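Local structure of beta sliding clamp (Bartonella birtlesii LL-WM9, 6PTR) at residues C[9-14]-C[43-48]; C[17-22]-C[81-86]; C[22-27]-C[218-223]; C[75-80]-C[118-123]; C[136-141]-C[196-201]. The protein probably encircles DNA as a ring-shaped head-to-tail homodimer and tethers DNA polymerases and other proteins to it, giving replication its processivity. All coordinates share one frame; numbering follows the deposited sequence. Where two conformers were deposited one is given.

Interaction 1 (C[9-14]-C[43-48])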
# COMPACT_ATOMS: atom_id res chain seq x y z
N MET C 9 -3.25 -34.80 16.87
CA MET C 9 -3.32 -33.60 17.69
C MET C 9 -4.75 -33.14 17.94
O MET C 9 -5.60 -33.18 17.05
CB MET C 9 -2.54 -32.49 16.99
CG MET C 9 -2.27 -31.27 17.83
SD MET C 9 -1.38 -30.06 16.80
CE MET C 9 -2.75 -29.47 15.79
N ARG C 10 -4.99 -32.65 19.15
CA ARG C 10 -6.20 -31.89 19.45
C ARG C 10 -5.84 -30.83 20.48
O ARG C 10 -5.45 -31.16 21.61
CB ARG C 10 -7.32 -32.79 19.97
CG ARG C 10 -8.59 -32.02 20.17
CD ARG C 10 -9.79 -32.91 20.38
NE ARG C 10 -10.93 -32.10 20.81
CZ ARG C 10 -11.80 -31.54 19.99
NH1 ARG C 10 -11.68 -31.71 18.68
NH2 ARG C 10 -12.80 -30.81 20.47
N ILE C 11 -5.94 -29.55 20.12
CA ILE C 11 -5.61 -28.47 21.03
C ILE C 11 -6.66 -27.38 20.93
O ILE C 11 -7.24 -27.16 19.87
CB ILE C 11 -4.21 -27.87 20.74
CG1 ILE C 11 -4.12 -27.43 19.29
CG2 ILE C 11 -3.14 -28.91 21.08
CD1 ILE C 11 -2.75 -26.77 18.91
N THR C 12 -6.93 -26.73 22.06
CA THR C 12 -7.79 -25.55 22.10
C THR C 12 -6.92 -24.38 22.50
O THR C 12 -6.30 -24.41 23.57
CB THR C 12 -8.93 -25.74 23.10
OG1 THR C 12 -9.74 -26.85 22.70
CG2 THR C 12 -9.81 -24.48 23.19
N VAL C 13 -6.85 -23.34 21.66
CA VAL C 13 -5.95 -22.23 21.92
C VAL C 13 -6.72 -20.92 21.92
O VAL C 13 -7.80 -20.81 21.34
CB VAL C 13 -4.82 -22.17 20.89
CG1 VAL C 13 -4.02 -23.46 20.96
CG2 VAL C 13 -5.42 -21.97 19.51
N ASP C 14 -6.16 -19.93 22.61
CA ASP C 14 -6.71 -18.58 22.55
C ASP C 14 -6.39 -18.00 21.18
O ASP C 14 -5.25 -18.07 20.71
CB ASP C 14 -6.11 -17.73 23.67
CG ASP C 14 -6.58 -16.28 23.62
OD1 ASP C 14 -7.75 -16.02 23.97
OD2 ASP C 14 -5.77 -15.41 23.26
N ILE C 43 3.16 -27.30 13.44
CA ILE C 43 2.51 -27.12 14.74
C ILE C 43 2.80 -28.37 15.53
O ILE C 43 2.46 -29.47 15.09
CB ILE C 43 0.99 -26.93 14.60
CG1 ILE C 43 0.65 -25.79 13.66
CG2 ILE C 43 0.36 -26.69 16.00
CD1 ILE C 43 -0.84 -25.59 13.48
N ASP C 44 3.44 -28.23 16.70
CA ASP C 44 3.85 -29.39 17.48
C ASP C 44 3.37 -29.19 18.91
O ASP C 44 3.85 -28.28 19.60
CB ASP C 44 5.38 -29.58 17.44
CG ASP C 44 5.80 -31.02 17.63
OD1 ASP C 44 5.10 -31.76 18.35
OD2 ASP C 44 6.85 -31.41 17.08
N ALA C 45 2.44 -30.03 19.35
CA ALA C 45 1.80 -29.90 20.65
C ALA C 45 2.20 -31.07 21.54
O ALA C 45 1.89 -32.22 21.24
CB ALA C 45 0.28 -29.86 20.49
N GLU C 46 2.90 -30.78 22.63
CA GLU C 46 3.33 -31.83 23.55
C GLU C 46 3.65 -31.18 24.88
O GLU C 46 4.11 -30.04 24.91
CB GLU C 46 4.56 -32.57 22.99
CG GLU C 46 4.73 -33.98 23.43
CD GLU C 46 6.01 -34.56 22.87
OE1 GLU C 46 6.40 -35.66 23.29
OE2 GLU C 46 6.62 -33.89 22.00
N ASN C 47 3.38 -31.91 25.97
CA ASN C 47 3.86 -31.54 27.31
C ASN C 47 3.49 -30.10 27.68
O ASN C 47 4.33 -29.32 28.14
CB ASN C 47 5.36 -31.75 27.41
CG ASN C 47 5.77 -33.18 27.16
OD1 ASN C 47 5.08 -34.12 27.55
ND2 ASN C 47 6.89 -33.36 26.47
N GLY C 48 2.22 -29.76 27.50
CA GLY C 48 1.72 -28.45 27.88
C GLY C 48 2.24 -27.29 27.04
O GLY C 48 2.15 -26.14 27.47
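Met9, just ahead of strand 10-14, and Ile11 on it meet Ile43 and Ala45 of strand 40-46, where the four-stranded antiparallel sheet of the N-terminal clamp domain faces the eight-stranded sheet it shares with the central domain; each domain of this family packs beta sheets around a pair of helices. Met9, Ala45 and Ile43 have the most surface buried. Strand 10-14 is an outermost strand of its sheet within this chain; no hydrogen bond links the two segments, and even the nearest CA atoms, those of Met9 and Ala45, stand 7.0 Å apart. The join is therefore one of apolar side chains. Met9 has its CG anti to the backbone N (chi1 -168°), which sends the thioether toward strand 40-46, and the bend at chi3 (76°) turns the terminal methyl across the branch of Ile43. The two side chains cross at about a right angle, with Met9 SD 3.9 Å from Ile43 CG2. Ala45 receives two neighbours on its one methyl: Met9 CG lies 3.9 Å from Ala45 CB, and Ile11 contributes its branch methyl. Ile43 uses CG2 toward Met9, while its CD1 reaches the packing around helix 15-26. Ile69 and Val50 also pack on Ile11 and Ala45. The tightest approach is methyl to methyl, Ile11 CG2 to Ala45 CB at 3.6 Å.

Interaction 2 (C[17-22]-C[81-86]); sequences QFFKSL and LLYDIV
Phe19 and Tyr83 form the aromatic part of the contact, a strongly offset, near-parallel pair with planes 17° apart and centroids 4.7 Å apart. Phe19 CE1 sits over one face of the tyrosine ring, near its rim, and comes 3.2 Å from Tyr83 CE1. Having CG anti to the backbone N on both residues (chi1 -173° for Phe19, Tyr83 alike) swings the two rings into this shared space. One water adds a polar link: it donates to Phe19 O at 3.0 Å and hydrogen-bonds to Tyr83 OH at 3.1 Å, lying in the plane of the tyrosine ring at its edge. These are helices 15-26 and 79-88, the helix pair of the N-terminal clamp domain; the axes of the two short segments pass within 10.1 Å, at 145°, closer to antiparallel than to perpendicular. Apolar packing fills the rest. Leu22 drives CD2 against the other helix, 3.6 Å from Leu82 CG and equally close to the backbone at Tyr83 CA. Val86 divides its methyls between two rings: CG1 is 3.7 Å from Phe19 CD1, whereas CG2 lies in the plane of the Phe18 ring at its edge, 3.9 Å from Phe18 CE2. Leu82 CD2 meets that same ring edge at Phe18 CZ.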
# COMPACT_ATOMS: atom_id res chain seq x y z
N GLN C 17 -3.61 -15.11 21.30
CA GLN C 17 -2.29 -15.67 21.54
C GLN C 17 -1.77 -16.42 20.32
O GLN C 17 -0.61 -16.24 19.91
CB GLN C 17 -2.34 -16.59 22.76
CG GLN C 17 -1.11 -17.46 22.90
CD GLN C 17 0.11 -16.64 23.25
OE1 GLN C 17 0.16 -16.01 24.30
NE2 GLN C 17 1.09 -16.63 22.35
N PHE C 18 -2.61 -17.28 19.73
CA PHE C 18 -2.19 -18.05 18.56
C PHE C 18 -1.85 -17.15 17.38
O PHE C 18 -0.87 -17.40 16.66
CB PHE C 18 -3.30 -19.02 18.16
CG PHE C 18 -2.88 -20.00 17.09
CD1 PHE C 18 -2.00 -21.02 17.39
CD2 PHE C 18 -3.39 -19.93 15.81
CE1 PHE C 18 -1.60 -21.93 16.43
CE2 PHE C 18 -2.99 -20.84 14.84
CZ PHE C 18 -2.08 -21.84 15.16
N PHE C 19 -2.64 -16.10 17.18
CA PHE C 19 -2.41 -15.16 16.09
C PHE C 19 -1.08 -14.44 16.26
O PHE C 19 -0.31 -14.29 15.30
CB PHE C 19 -3.56 -14.15 16.06
CG PHE C 19 -3.53 -13.22 14.88
CD1 PHE C 19 -3.55 -13.73 13.58
CD2 PHE C 19 -3.51 -11.86 15.06
CE1 PHE C 19 -3.54 -12.87 12.48
CE2 PHE C 19 -3.49 -10.99 13.97
CZ PHE C 19 -3.51 -11.51 12.68
N LYS C 20 -0.79 -13.99 17.49
CA LYS C 20 0.48 -13.32 17.76
C LYS C 20 1.66 -14.24 17.48
O LYS C 20 2.62 -13.84 16.83
CB LYS C 20 0.52 -12.83 19.21
CG LYS C 20 1.77 -12.00 19.49
CD LYS C 20 1.72 -11.34 20.86
CE LYS C 20 2.89 -10.38 21.05
NZ LYS C 20 2.75 -9.12 20.26
N SER C 21 1.59 -15.49 17.95
CA SER C 21 2.70 -16.42 17.75
C SER C 21 2.85 -16.78 16.28
O SER C 21 3.96 -16.75 15.74
CB SER C 21 2.51 -17.68 18.61
OG SER C 21 2.43 -17.35 19.99
N LEU C 22 1.73 -17.08 15.61
CA LEU C 22 1.77 -17.37 14.18
C LEU C 22 2.33 -16.19 13.40
O LEU C 22 3.06 -16.38 12.43
CB LEU C 22 0.36 -17.70 13.68
CG LEU C 22 0.21 -18.28 12.28
CD1 LEU C 22 1.06 -19.53 12.09
CD2 LEU C 22 -1.26 -18.58 12.02
N LEU C 81 -2.14 -19.20 4.50
CA LEU C 81 -3.57 -19.51 4.61
C LEU C 81 -4.00 -19.58 6.07
O LEU C 81 -5.04 -19.02 6.45
CB LEU C 81 -3.88 -20.84 3.92
CG LEU C 81 -5.33 -21.34 4.06
CD1 LEU C 81 -6.33 -20.28 3.54
CD2 LEU C 81 -5.51 -22.65 3.31
N LEU C 82 -3.23 -20.28 6.90
CA LEU C 82 -3.60 -20.36 8.31
C LEU C 82 -3.61 -18.98 8.93
O LEU C 82 -4.53 -18.64 9.68
CB LEU C 82 -2.63 -21.26 9.06
CG LEU C 82 -2.92 -21.43 10.55
CD1 LEU C 82 -4.31 -22.05 10.79
CD2 LEU C 82 -1.83 -22.29 11.17
N TYR C 83 -2.59 -18.16 8.63
CA TYR C 83 -2.56 -16.79 9.16
C TYR C 83 -3.79 -15.99 8.72
O TYR C 83 -4.43 -15.31 9.53
CB TYR C 83 -1.28 -16.07 8.72
CG TYR C 83 -1.10 -14.74 9.41
CD1 TYR C 83 -0.71 -14.68 10.74
CD2 TYR C 83 -1.35 -13.54 8.75
CE1 TYR C 83 -0.54 -13.48 11.39
CE2 TYR C 83 -1.18 -12.31 9.40
CZ TYR C 83 -0.77 -12.29 10.73
OH TYR C 83 -0.61 -11.10 11.41
N ASP C 84 -4.13 -16.06 7.43
CA ASP C 84 -5.27 -15.29 6.94
C ASP C 84 -6.56 -15.76 7.60
O ASP C 84 -7.45 -14.94 7.88
CB ASP C 84 -5.37 -15.39 5.42
CG ASP C 84 -4.24 -14.65 4.71
OD1 ASP C 84 -3.65 -13.73 5.31
OD2 ASP C 84 -3.94 -14.99 3.55
N ILE C 85 -6.69 -17.06 7.87
CA ILE C 85 -7.89 -17.56 8.55
C ILE C 85 -7.96 -17.02 9.98
O ILE C 85 -8.97 -16.42 10.38
CB ILE C 85 -7.91 -19.10 8.53
CG1 ILE C 85 -8.21 -19.61 7.12
CG2 ILE C 85 -8.90 -19.65 9.58
CD1 ILE C 85 -7.90 -21.11 6.96
N VAL C 86 -6.88 -17.18 10.74
CA VAL C 86 -6.88 -16.75 12.14
C VAL C 86 -7.08 -15.23 12.24
O VAL C 86 -7.77 -14.74 13.15
CB VAL C 86 -5.58 -17.21 12.82
CG1 VAL C 86 -5.56 -16.77 14.32
CG2 VAL C 86 -5.46 -18.73 12.74
O HOH W 1 0.09 -11.49 14.42

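Interaction 3 (C[22-27]-C[218-223]); sequences LGRVHR and QKLLSE
Arg24 turns its CG anti to the carbonyl carbon (chi1 -74°) and then runs extended to NE, and Glu223, with CG likewise anti to its carbonyl carbon (chi1 -50°) and an extended chain, carries its carboxylate out to meet it. Arg24 NH2 donates to Glu223 OE1 at 3.2 Å in a nearly straight bond, with an N-H...O angle of 165°. The acceptor lies in the guanidinium plane and is approached on its syn side, somewhat out of the carboxylate plane. Leu220 CD1 covers one face of the same guanidinium, 3.6 Å from Arg24 NE, a nitrogen that is buried here with no partner in the model. Arg27 approaches the carboxylate at the other oxygen. Its salt bridge, Arg27 NH2 to Glu223 OE2, is long at 4.0 Å, and here the two flat groups stand almost perpendicular. One acid thus serves two arginines, and its charge would be expected to ease their proximity. The aliphatic part of Lys219 slides past Arg27 in the opposite direction, Lys219 CD coming 3.8 Å from Arg27 NE, while Lys219 NZ is held in a salt bridge by Glu216. Such a salt-bridge network, at the surface and backed by one leucine, joins the C-terminal part of helix 15-26 and what follows it, in the N-terminal domain, to helix 211-221 and the residues just after it in the central domain, across the junction of two successive clamp domains.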
# COMPACT_ATOMS: atom_id res chain seq x y z
N LEU C 22 1.73 -17.08 15.61
CA LEU C 22 1.77 -17.37 14.18
C LEU C 22 2.33 -16.19 13.40
O LEU C 22 3.06 -16.38 12.43
CB LEU C 22 0.36 -17.70 13.68
CG LEU C 22 0.21 -18.28 12.28
CD1 LEU C 22 1.06 -19.53 12.09
CD2 LEU C 22 -1.26 -18.58 12.02
N GLY C 23 2.00 -14.96 13.81
CA GLY C 23 2.53 -13.80 13.12
C GLY C 23 4.04 -13.74 13.18
O GLY C 23 4.69 -13.27 12.24
N ARG C 24 4.62 -14.25 14.27
CA ARG C 24 6.06 -14.21 14.43
C ARG C 24 6.77 -15.23 13.54
O ARG C 24 7.94 -15.03 13.21
CB ARG C 24 6.43 -14.42 15.89
CG ARG C 24 6.15 -13.18 16.77
CD ARG C 24 6.39 -13.44 18.26
NE ARG C 24 6.31 -12.24 19.08
CZ ARG C 24 6.47 -12.23 20.40
NH1 ARG C 24 6.70 -13.36 21.05
NH2 ARG C 24 6.40 -11.09 21.07
N VAL C 25 6.10 -16.32 13.15
CA VAL C 25 6.83 -17.37 12.45
C VAL C 25 6.52 -17.38 10.95
O VAL C 25 7.40 -17.66 10.13
CB VAL C 25 6.56 -18.76 13.05
CG1 VAL C 25 6.82 -18.73 14.55
CG2 VAL C 25 5.15 -19.19 12.78
N HIS C 26 5.29 -17.02 10.59
CA HIS C 26 4.83 -17.26 9.23
C HIS C 26 5.59 -16.43 8.20
O HIS C 26 5.73 -16.87 7.05
CB HIS C 26 3.31 -17.00 9.13
CG HIS C 26 2.94 -15.57 8.86
ND1 HIS C 26 2.96 -14.60 9.83
CD2 HIS C 26 2.51 -14.97 7.73
CE1 HIS C 26 2.58 -13.45 9.31
NE2 HIS C 26 2.31 -13.64 8.03
N ARG C 27 6.09 -15.25 8.57
CA ARG C 27 6.71 -14.39 7.57
C ARG C 27 8.05 -14.94 7.06
O ARG C 27 8.59 -14.39 6.09
CB ARG C 27 6.89 -12.96 8.10
CG ARG C 27 6.82 -12.78 9.62
CD ARG C 27 6.90 -11.28 9.99
NE ARG C 27 7.44 -11.04 11.33
CZ ARG C 27 6.77 -10.51 12.35
NH1 ARG C 27 5.50 -10.15 12.19
NH2 ARG C 27 7.36 -10.34 13.52
N GLN C 218 14.89 -7.93 13.20
CA GLN C 218 14.49 -6.55 13.39
C GLN C 218 12.99 -6.41 13.54
O GLN C 218 12.51 -5.60 14.34
CB GLN C 218 15.00 -5.69 12.23
CG GLN C 218 16.46 -5.35 12.41
CD GLN C 218 16.63 -4.18 13.36
OE1 GLN C 218 16.47 -4.32 14.58
NE2 GLN C 218 16.95 -3.00 12.81
N LYS C 219 12.21 -7.21 12.79
CA LYS C 219 10.76 -7.13 12.94
C LYS C 219 10.33 -7.54 14.35
O LYS C 219 9.42 -6.93 14.93
CB LYS C 219 10.06 -8.00 11.90
CG LYS C 219 10.15 -7.48 10.47
CD LYS C 219 9.66 -8.55 9.50
CE LYS C 219 9.81 -8.12 8.05
NZ LYS C 219 9.38 -9.22 7.13
N LEU C 220 10.96 -8.57 14.91
CA LEU C 220 10.63 -8.94 16.28
C LEU C 220 11.09 -7.87 17.26
O LEU C 220 10.33 -7.46 18.15
CB LEU C 220 11.27 -10.29 16.62
CG LEU C 220 11.07 -10.68 18.08
CD1 LEU C 220 9.57 -10.90 18.41
CD2 LEU C 220 11.88 -11.91 18.43
N LEU C 221 12.32 -7.38 17.10
CA LEU C 221 12.86 -6.38 18.01
C LEU C 221 12.08 -5.07 17.96
O LEU C 221 12.03 -4.35 18.97
CB LEU C 221 14.34 -6.14 17.69
CG LEU C 221 15.22 -7.33 18.08
CD1 LEU C 221 16.64 -7.13 17.59
CD2 LEU C 221 15.22 -7.50 19.58
N SER C 222 11.46 -4.74 16.82
CA SER C 222 10.67 -3.52 16.71
C SER C 222 9.52 -3.50 17.71
O SER C 222 8.98 -2.42 18.01
CB SER C 222 10.12 -3.37 15.29
OG SER C 222 9.18 -4.40 15.01
N GLU C 223 9.13 -4.65 18.23
CA GLU C 223 8.06 -4.68 19.23
C GLU C 223 8.54 -4.29 20.62
O GLU C 223 7.72 -4.30 21.56
CB GLU C 223 7.44 -6.07 19.27
CG GLU C 223 7.05 -6.62 17.91
CD GLU C 223 6.49 -8.04 18.02
OE1 GLU C 223 6.26 -8.52 19.15
OE2 GLU C 223 6.28 -8.68 16.97

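Interaction 4 (C[75-80]-C[118-123]); sequences ITVPAY and LQCLPK
A single antiparallel beta bridge joins Thr76, near the end of strand 71-78, to Leu121, just beyond strand 114-119, linking the edges of the four-stranded sheet of the N-terminal clamp domain and the eight-stranded sheet it shares with the central domain. Thr76 and Leu121 are a hydrogen-bonded pair: Thr76 N donates to Leu121 O at 3.0 Å, and Leu121 N returns to Thr76 O at 3.2 Å. Thr76 OG1, set between its backbone N and carbonyl carbon (chi1 82°), gives the same Leu121 O a second bond of 2.7 Å from above the carbonyl plane, while Asn40 also bonds this hydroxyl. Around the bridge the packing is apolar. Ile75 CG1 lies 3.7 Å from Cys120 CB, and Val77 CG2 lies 3.9 Å from Cys120 SG. The Gln119 side-chain NE2 hydrogen-bonds Pro312 O of the second subunit. The side chains of Val77 and Leu118 cross at about a right angle, with Val77 CG1 3.7 Å from Leu118 CD1.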
# COMPACT_ATOMS: atom_id res chain seq x y z
N ILE C 75 1.43 -31.49 13.16
CA ILE C 75 0.94 -31.43 11.79
C ILE C 75 1.54 -30.17 11.18
O ILE C 75 1.91 -29.25 11.91
CB ILE C 75 -0.61 -31.40 11.78
CG1 ILE C 75 -1.16 -31.63 10.37
CG2 ILE C 75 -1.14 -30.08 12.32
CD1 ILE C 75 -0.98 -33.03 9.89
N THR C 76 1.65 -30.13 9.85
CA THR C 76 2.08 -28.90 9.20
C THR C 76 0.94 -28.41 8.31
O THR C 76 0.19 -29.21 7.75
CB THR C 76 3.39 -29.05 8.39
OG1 THR C 76 3.10 -29.62 7.11
CG2 THR C 76 4.39 -29.93 9.13
N VAL C 77 0.80 -27.08 8.23
CA VAL C 77 -0.37 -26.41 7.68
C VAL C 77 0.14 -25.27 6.80
O VAL C 77 1.09 -24.59 7.21
CB VAL C 77 -1.27 -25.84 8.81
CG1 VAL C 77 -2.61 -25.43 8.29
CG2 VAL C 77 -1.40 -26.84 9.98
N PRO C 78 -0.44 -25.01 5.62
CA PRO C 78 0.02 -23.86 4.82
C PRO C 78 -0.04 -22.56 5.62
O PRO C 78 -1.08 -22.21 6.18
CB PRO C 78 -0.95 -23.85 3.63
CG PRO C 78 -1.32 -25.33 3.48
CD PRO C 78 -1.48 -25.78 4.91
N ALA C 79 1.10 -21.85 5.69
CA ALA C 79 1.26 -20.85 6.74
C ALA C 79 0.51 -19.56 6.43
O ALA C 79 -0.10 -18.98 7.33
CB ALA C 79 2.74 -20.57 6.98
N TYR C 80 0.55 -19.08 5.18
CA TYR C 80 -0.15 -17.84 4.89
C TYR C 80 -1.66 -18.04 4.96
O TYR C 80 -2.39 -17.16 5.44
CB TYR C 80 0.29 -17.28 3.54
CG TYR C 80 1.65 -16.62 3.67
CD1 TYR C 80 1.77 -15.32 4.17
CD2 TYR C 80 2.81 -17.28 3.31
CE1 TYR C 80 3.00 -14.72 4.30
CE2 TYR C 80 4.05 -16.68 3.42
CZ TYR C 80 4.14 -15.40 3.93
OH TYR C 80 5.38 -14.81 4.06
N LEU C 118 -8.44 -28.30 6.45
CA LEU C 118 -7.32 -27.87 5.61
C LEU C 118 -6.46 -29.06 5.22
O LEU C 118 -6.11 -29.88 6.07
CB LEU C 118 -6.46 -26.81 6.30
CG LEU C 118 -7.07 -25.46 6.65
CD1 LEU C 118 -5.96 -24.53 7.14
CD2 LEU C 118 -7.81 -24.87 5.46
N GLN C 119 -6.11 -29.14 3.94
CA GLN C 119 -5.14 -30.11 3.46
C GLN C 119 -3.77 -29.78 4.03
O GLN C 119 -3.28 -28.66 3.89
CB GLN C 119 -5.10 -30.11 1.94
CG GLN C 119 -6.36 -30.60 1.27
CD GLN C 119 -6.39 -30.27 -0.22
OE1 GLN C 119 -5.39 -29.85 -0.80
NE2 GLN C 119 -7.55 -30.47 -0.85
N CYS C 120 -3.14 -30.77 4.65
CA CYS C 120 -1.91 -30.60 5.41
C CYS C 120 -0.85 -31.59 4.94
O CYS C 120 -1.08 -32.42 4.05
CB CYS C 120 -2.18 -30.79 6.90
SG CYS C 120 -3.09 -29.42 7.62
N LEU C 121 0.32 -31.51 5.57
CA LEU C 121 1.40 -32.44 5.34
C LEU C 121 1.95 -32.87 6.69
O LEU C 121 1.99 -32.06 7.63
CB LEU C 121 2.49 -31.80 4.47
CG LEU C 121 2.07 -31.49 3.03
CD1 LEU C 121 3.12 -30.66 2.32
CD2 LEU C 121 1.82 -32.78 2.26
N PRO C 122 2.37 -34.12 6.84
CA PRO C 122 2.77 -34.61 8.17
C PRO C 122 4.09 -34.01 8.63
O PRO C 122 4.94 -33.61 7.83
CB PRO C 122 2.90 -36.13 7.97
CG PRO C 122 3.22 -36.29 6.52
CD PRO C 122 2.42 -35.18 5.82
N LYS C 123 4.26 -33.99 9.96
CA LYS C 123 5.50 -33.49 10.55
C LYS C 123 6.75 -34.17 9.99
O LYS C 123 7.80 -33.52 9.83
CB LYS C 123 5.46 -33.68 12.07
CG LYS C 123 6.76 -33.31 12.76
CD LYS C 123 6.76 -33.63 14.25
CE LYS C 123 8.12 -33.32 14.87
NZ LYS C 123 8.14 -33.56 16.35

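Interaction 5 (C[136-141]-C[196-201]); sequences CRFFLS and EAPSGV
The Phe138 ring carries Val201 CG1 over the centre of one face, a CH-pi contact with the methyl 3.4 Å from the ring centroid and only 14° off its normal. Pro198 comes at the ring obliquely, its CG 3.6 Å from Phe138 CD2. The same Pro198 CG also lies 3.6 Å from Leu140 CD2, so one ring carbon of the proline touches both side chains. Phe138 holds CG between the backbone N and carbonyl carbon (chi1 61°), which places the ring beside the type II turn Pro198-Val201. No direct hydrogen bond crosses; two waters do the bridging instead. One accepts from Arg137 N and donates to Gly200 O at 2.6 Å, the other accepts from Phe139 N and donates to Ser199 O at 2.8 Å. Strand 136-141, outermost in its eight-stranded sheet within this chain, pairs along one edge with strand 228-233; the turn, in the loop between strands 189-196 and 207-210, meets it through apolar packing and these waters, with Phe170 and Ile172 of strand 167-173 packed nearby.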
# COMPACT_ATOMS: atom_id res chain seq x y z
N CYS C 136 30.55 -20.46 20.70
CA CYS C 136 30.51 -19.16 21.35
C CYS C 136 29.09 -18.91 21.82
O CYS C 136 28.14 -19.14 21.06
CB CYS C 136 30.97 -18.05 20.39
SG CYS C 136 30.90 -16.36 21.05
N ARG C 137 28.94 -18.43 23.05
CA ARG C 137 27.63 -18.18 23.63
C ARG C 137 27.74 -16.99 24.57
O ARG C 137 28.61 -16.98 25.45
CB ARG C 137 27.12 -19.42 24.38
CG ARG C 137 25.78 -19.26 25.12
CD ARG C 137 25.30 -20.61 25.62
NE ARG C 137 23.98 -20.56 26.24
CZ ARG C 137 23.76 -20.24 27.51
NH1 ARG C 137 24.79 -19.94 28.30
NH2 ARG C 137 22.53 -20.22 28.00
N PHE C 138 26.90 -15.98 24.37
CA PHE C 138 26.94 -14.79 25.20
C PHE C 138 25.56 -14.14 25.17
O PHE C 138 24.66 -14.60 24.46
CB PHE C 138 28.04 -13.81 24.76
CG PHE C 138 27.89 -13.29 23.36
CD1 PHE C 138 28.29 -14.05 22.27
CD2 PHE C 138 27.39 -12.02 23.12
CE1 PHE C 138 28.17 -13.56 20.98
CE2 PHE C 138 27.27 -11.53 21.83
CZ PHE C 138 27.66 -12.30 20.76
N PHE C 139 25.39 -13.09 25.96
CA PHE C 139 24.10 -12.42 26.08
C PHE C 139 24.25 -10.93 25.80
O PHE C 139 25.27 -10.33 26.16
CB PHE C 139 23.50 -12.60 27.48
CG PHE C 139 23.21 -14.03 27.84
CD1 PHE C 139 24.22 -14.86 28.30
CD2 PHE C 139 21.92 -14.54 27.71
CE1 PHE C 139 23.94 -16.19 28.62
CE2 PHE C 139 21.65 -15.86 28.05
CZ PHE C 139 22.66 -16.68 28.49
N LEU C 140 23.25 -10.35 25.14
CA LEU C 140 23.09 -8.90 25.00
C LEU C 140 21.65 -8.56 25.36
O LEU C 140 20.75 -9.36 25.13
CB LEU C 140 23.33 -8.40 23.58
CG LEU C 140 24.70 -8.36 22.93
CD1 LEU C 140 24.55 -7.79 21.52
CD2 LEU C 140 25.60 -7.49 23.77
N SER C 141 21.42 -7.37 25.89
CA SER C 141 20.03 -6.96 26.05
C SER C 141 19.39 -6.82 24.68
O SER C 141 20.05 -6.47 23.69
CB SER C 141 19.92 -5.64 26.83
OG SER C 141 20.37 -4.53 26.07
N GLU C 196 31.17 -1.89 23.90
CA GLU C 196 32.02 -2.69 24.75
C GLU C 196 31.53 -4.13 24.71
O GLU C 196 30.34 -4.39 24.88
CB GLU C 196 32.00 -2.16 26.19
CG GLU C 196 32.88 -2.95 27.13
CD GLU C 196 33.16 -2.22 28.44
OE1 GLU C 196 33.30 -0.97 28.41
OE2 GLU C 196 33.25 -2.89 29.49
N ALA C 197 32.45 -5.05 24.46
CA ALA C 197 32.05 -6.43 24.22
C ALA C 197 31.57 -7.08 25.51
O ALA C 197 32.24 -6.96 26.55
CB ALA C 197 33.21 -7.23 23.64
N PRO C 198 30.45 -7.79 25.49
CA PRO C 198 30.02 -8.52 26.69
C PRO C 198 31.00 -9.65 27.00
O PRO C 198 31.90 -9.96 26.22
CB PRO C 198 28.64 -9.04 26.31
CG PRO C 198 28.66 -9.11 24.81
CD PRO C 198 29.56 -8.01 24.34
N SER C 199 30.83 -10.26 28.17
CA SER C 199 31.67 -11.40 28.49
C SER C 199 31.30 -12.58 27.60
O SER C 199 30.17 -12.70 27.12
CB SER C 199 31.51 -11.77 29.97
OG SER C 199 30.17 -11.64 30.38
N GLY C 200 32.29 -13.43 27.33
CA GLY C 200 32.08 -14.64 26.57
C GLY C 200 32.37 -14.56 25.08
O GLY C 200 32.13 -15.55 24.38
N VAL C 201 32.86 -13.43 24.58
CA VAL C 201 33.11 -13.23 23.16
C VAL C 201 34.60 -13.23 22.83
O VAL C 201 34.97 -12.92 21.69
CB VAL C 201 32.46 -11.93 22.65
CG1 VAL C 201 30.97 -11.96 22.92
CG2 VAL C 201 33.08 -10.75 23.32
O HOH W 2 31.48 -18.00 24.73
O HOH W 3 27.52 -12.49 28.11

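Overall arrangement
Interactions 1, 2 and 4 cluster in the N-terminal domain, centres 13 to 14 Å apart, every pair touching. Strands 40-46 and 71-78 are sheet neighbours, and Asp44 of interaction 1 forms a salt bridge with Lys123 of interaction 4. Helix 15-26 carries interaction 2 into interaction 3, their segments overlapping at Leu22, and so to the central domain. Interaction 5 lies wholly there, its centre 23 Å from that of interaction 3, yet strand 136-141 belongs to the eight-stranded sheet holding 40-46 and 71-78. Along the chain, interactions 1, 2 and 3 interleave, as do 2 and 4, while 4 and 5 fall within the span of 3. Sheet and helices join consecutive domains; interactions 2 and 4 touch the second subunit.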